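Side-chain contact in aphrodisin (Mesocricetus auratus, PDB 1E5P), which acts as an aphrodisiac pheromone of the lipocalin family, eliciting copulatory behaviour from male hamsters: residues L85-S89 with D90-F94. Residues are numbered along the deposited sequence; the frame is centred on the assembly and turned at random.
Sequences LYITS and DKIFF
Y86 and F93 lie side by side on one face of a tight antiparallel beta hairpin. The hairpin joins strands 79-87 and 91-99 of the lipocalin barrel. The two side chains run in the same direction. CD2 of Y86 meets CD1 of F93 at 3.8 Å. The ring planes are tilted by 45°, so the pair is oblique. The edge of the F93 ring also comes up to the carbonyl O of Y86. With chi1 at 179°, CG of Y86 stands opposite the backbone N, and the tyrosine ring comes to lie next to F93. Both side chains touch I125 of helix 120-132, which packs against this face. I87 and I92 point to the other face, where CG1 of I87 touches CG2 of I92 at 4.3 Å. I92 and F94 also reach I36 of strand 32-39.

S89 and D90 form the two-residue turn, with backbone angles close to type I. T88 N donates to K91 O at 2.9 Å and closes it. The T88 hydroxyl sits between its own backbone N and carbonyl carbon (chi1 73°), turned toward the turn. OG1 donates to OD1 of D90 at 2.7 Å, from above the carboxylate plane, in one of the two conformers of D90. It also accepts a weak bond from K91 N. A valine in place of T88 would probably leave D90 OD1 and K91 N without this partner, and the D90 carboxylate freer to turn.

At the far end a classic beta bulge sets L85 and Y86 together opposite F93. F93 O takes two donors in its carbonyl plane. L85 N lies 2.6 Å from F93 O, and Y86 N is at 3.3 Å from the same F93 O, on a lone pair. CB of L85 rests against that oxygen, F93 O, at 3.4 Å.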
ATOM      1  N   LEU A  85       0.248  -9.960  -2.583  1.00 24.87           N
ATOM      2  CA  LEU A  85       0.511 -10.718  -3.808  1.00 25.50           C
ATOM      3  C   LEU A  85       1.737 -11.620  -3.573  1.00 25.82           C
ATOM      4  O   LEU A  85       1.823 -12.713  -4.150  1.00 27.09           O
ATOM      5  CB  LEU A  85       0.902  -9.792  -4.955  1.00 25.47           C
ATOM      6  CG  LEU A  85      -0.194  -8.929  -5.589  1.00 27.55           C
ATOM      7  CD1 LEU A  85       0.415  -7.813  -6.435  1.00 27.44           C
ATOM      8  CD2 LEU A  85      -1.131  -9.772  -6.432  1.00 28.38           C
ATOM      9  N   TYR A  86       2.657 -11.123  -2.756  1.00 24.30           N
ATOM     10  CA  TYR A  86       3.916 -11.841  -2.510  1.00 24.27           C
ATOM     11  C   TYR A  86       4.597 -11.289  -1.282  1.00 23.71           C
ATOM     12  O   TYR A  86       4.756 -10.085  -1.086  1.00 22.47           O
ATOM     13  CB  TYR A  86       4.818 -11.669  -3.759  1.00 24.41           C
ATOM     14  CG  TYR A  86       6.171 -12.347  -3.599  1.00 26.06           C
ATOM     15  CD1 TYR A  86       6.242 -13.715  -3.393  1.00 28.26           C
ATOM     16  CD2 TYR A  86       7.348 -11.618  -3.640  1.00 27.35           C
ATOM     17  CE1 TYR A  86       7.476 -14.344  -3.240  1.00 29.43           C
ATOM     18  CE2 TYR A  86       8.582 -12.241  -3.485  1.00 28.57           C
ATOM     19  CZ  TYR A  86       8.630 -13.602  -3.283  1.00 29.49           C
ATOM     20  OH  TYR A  86       9.852 -14.235  -3.124  1.00 31.13           O
ATOM     21  N   ILE A  87       5.044 -12.189  -0.382  1.00 24.65           N
ATOM     22  CA  ILE A  87       5.673 -11.759   0.845  1.00 26.97           C
ATOM     23  C   ILE A  87       7.065 -12.369   1.008  1.00 28.16           C
ATOM     24  O   ILE A  87       7.229 -13.560   0.721  1.00 27.81           O
ATOM     25  CB  ILE A  87       4.833 -12.203   2.071  1.00 30.43           C
ATOM     26  CG1 ILE A  87       3.375 -11.784   1.942  1.00 32.39           C
ATOM     27  CG2 ILE A  87       5.436 -11.623   3.349  1.00 31.96           C
ATOM     28  CD1 ILE A  87       2.413 -12.403   2.929  1.00 32.45           C
ATOM     29  N   THR A  88       8.009 -11.567   1.424  1.00 29.81           N
ATOM     30  CA  THR A  88       9.362 -11.967   1.746  1.00 32.91           C
ATOM     31  C   THR A  88       9.642 -11.409   3.154  1.00 34.21           C
ATOM     32  O   THR A  88       8.777 -10.698   3.679  1.00 34.20           O
ATOM     33  CB  THR A  88      10.479 -11.505   0.833  1.00 33.64           C
ATOM     34  OG1 THR A  88      10.743 -10.112   0.993  1.00 33.27           O
ATOM     35  CG2 THR A  88      10.216 -11.794  -0.633  1.00 34.36           C
ATOM     36  N   SER A  89      10.820 -11.691   3.713  1.00 35.34           N
ATOM     37  CA  SER A  89      11.060 -11.158   5.062  1.00 34.93           C
ATOM     38  C   SER A  89      11.276  -9.666   5.094  1.00 34.09           C
ATOM     39  O   SER A  89      11.049  -9.028   6.138  0.50 34.16           O
ATOM     40  CB  SER A  89      12.158 -11.934   5.783  1.00 36.54           C
ATOM     41  OG  SER A  89      11.538 -12.881   6.666  0.50 37.76           O
ATOM     42  N   ASP A  90      11.710  -9.054   3.987  1.00 32.47           N
ATOM     43  CA  ASP A  90      11.954  -7.632   3.967  1.00 31.14           C
ATOM     44  C   ASP A  90      10.999  -6.882   3.037  1.00 28.73           C
ATOM     45  O   ASP A  90      11.210  -5.682   2.880  1.00 27.89           O
ATOM     46  CB  ASP A  90      13.387  -7.340   3.477  1.00 32.85           C
ATOM     47  CG  ASP A  90      13.524  -7.719   2.006  1.00 36.68           C
ATOM     48  OD1 ASP A  90      13.063  -8.806   1.614  0.50 38.61           O
ATOM     49  OD2 ASP A  90      14.083  -6.927   1.231  0.50 38.87           O
ATOM     50  N   LYS A  91      10.082  -7.571   2.379  1.00 27.18           N
ATOM     51  CA  LYS A  91       9.148  -6.875   1.495  1.00 26.63           C
ATOM     52  C   LYS A  91       7.788  -7.515   1.408  1.00 24.76           C
ATOM     53  O   LYS A  91       7.596  -8.725   1.558  1.00 25.24           O
ATOM     54  CB  LYS A  91       9.760  -6.667   0.088  1.00 30.84           C
ATOM     55  CG  LYS A  91      10.276  -5.207   0.043  1.00 35.32           C
ATOM     56  CD  LYS A  91      11.317  -4.992  -0.996  1.00 37.18           C
ATOM     57  CE  LYS A  91      12.430  -4.087  -0.511  1.00 36.62           C
ATOM     58  NZ  LYS A  91      13.448  -4.894   0.234  1.00 34.96           N
ATOM     59  N   ILE A  92       6.756  -6.657   1.225  1.00 22.22           N
ATOM     60  CA  ILE A  92       5.411  -7.153   0.985  1.00 21.18           C
ATOM     61  C   ILE A  92       4.899  -6.461  -0.300  1.00 20.47           C
ATOM     62  O   ILE A  92       4.972  -5.228  -0.364  1.00 21.98           O
ATOM     63  CB  ILE A  92       4.380  -6.835   2.088  1.00 22.80           C
ATOM     64  CG1 ILE A  92       4.862  -7.190   3.485  1.00 25.13           C
ATOM     65  CG2 ILE A  92       3.049  -7.533   1.774  1.00 23.12           C
ATOM     66  CD1 ILE A  92       4.037  -6.483   4.573  1.00 26.85           C
ATOM     67  N   PHE A  93       4.483  -7.238  -1.279  1.00 19.58           N
ATOM     68  CA  PHE A  93       3.868  -6.644  -2.488  1.00 19.02           C
ATOM     69  C   PHE A  93       2.358  -6.817  -2.326  1.00 19.31           C
ATOM     70  O   PHE A  93       1.894  -7.975  -2.208  1.00 20.69           O
ATOM     71  CB  PHE A  93       4.312  -7.427  -3.746  1.00 18.37           C
ATOM     72  CG  PHE A  93       5.781  -7.274  -4.042  1.00 18.57           C
ATOM     73  CD1 PHE A  93       6.724  -7.933  -3.272  1.00 19.93           C
ATOM     74  CD2 PHE A  93       6.197  -6.494  -5.112  1.00 20.90           C
ATOM     75  CE1 PHE A  93       8.082  -7.802  -3.547  1.00 21.82           C
ATOM     76  CE2 PHE A  93       7.548  -6.359  -5.378  1.00 21.49           C
ATOM     77  CZ  PHE A  93       8.479  -7.009  -4.604  1.00 21.09           C
ATOM     78  N   PHE A  94       1.596  -5.739  -2.232  1.00 19.20           N
ATOM     79  CA  PHE A  94       0.154  -5.822  -2.080  1.00 19.42           C
ATOM     80  C   PHE A  94      -0.573  -5.324  -3.355  1.00 20.12           C
ATOM     81  O   PHE A  94      -0.031  -4.458  -4.048  1.00 20.62           O
ATOM     82  CB  PHE A  94      -0.333  -4.769  -1.042  1.00 20.88           C
ATOM     83  CG  PHE A  94      -0.006  -4.980   0.392  1.00 21.38           C
ATOM     84  CD1 PHE A  94      -0.813  -5.828   1.165  1.00 23.04           C
ATOM     85  CD2 PHE A  94       1.044  -4.323   1.007  1.00 20.48           C
ATOM     86  CE1 PHE A  94      -0.532  -6.012   2.514  1.00 22.62           C
ATOM     87  CE2 PHE A  94       1.323  -4.501   2.350  1.00 21.35           C
ATOM     88  CZ  PHE A  94       0.521  -5.341   3.105  1.00 22.15           C
TER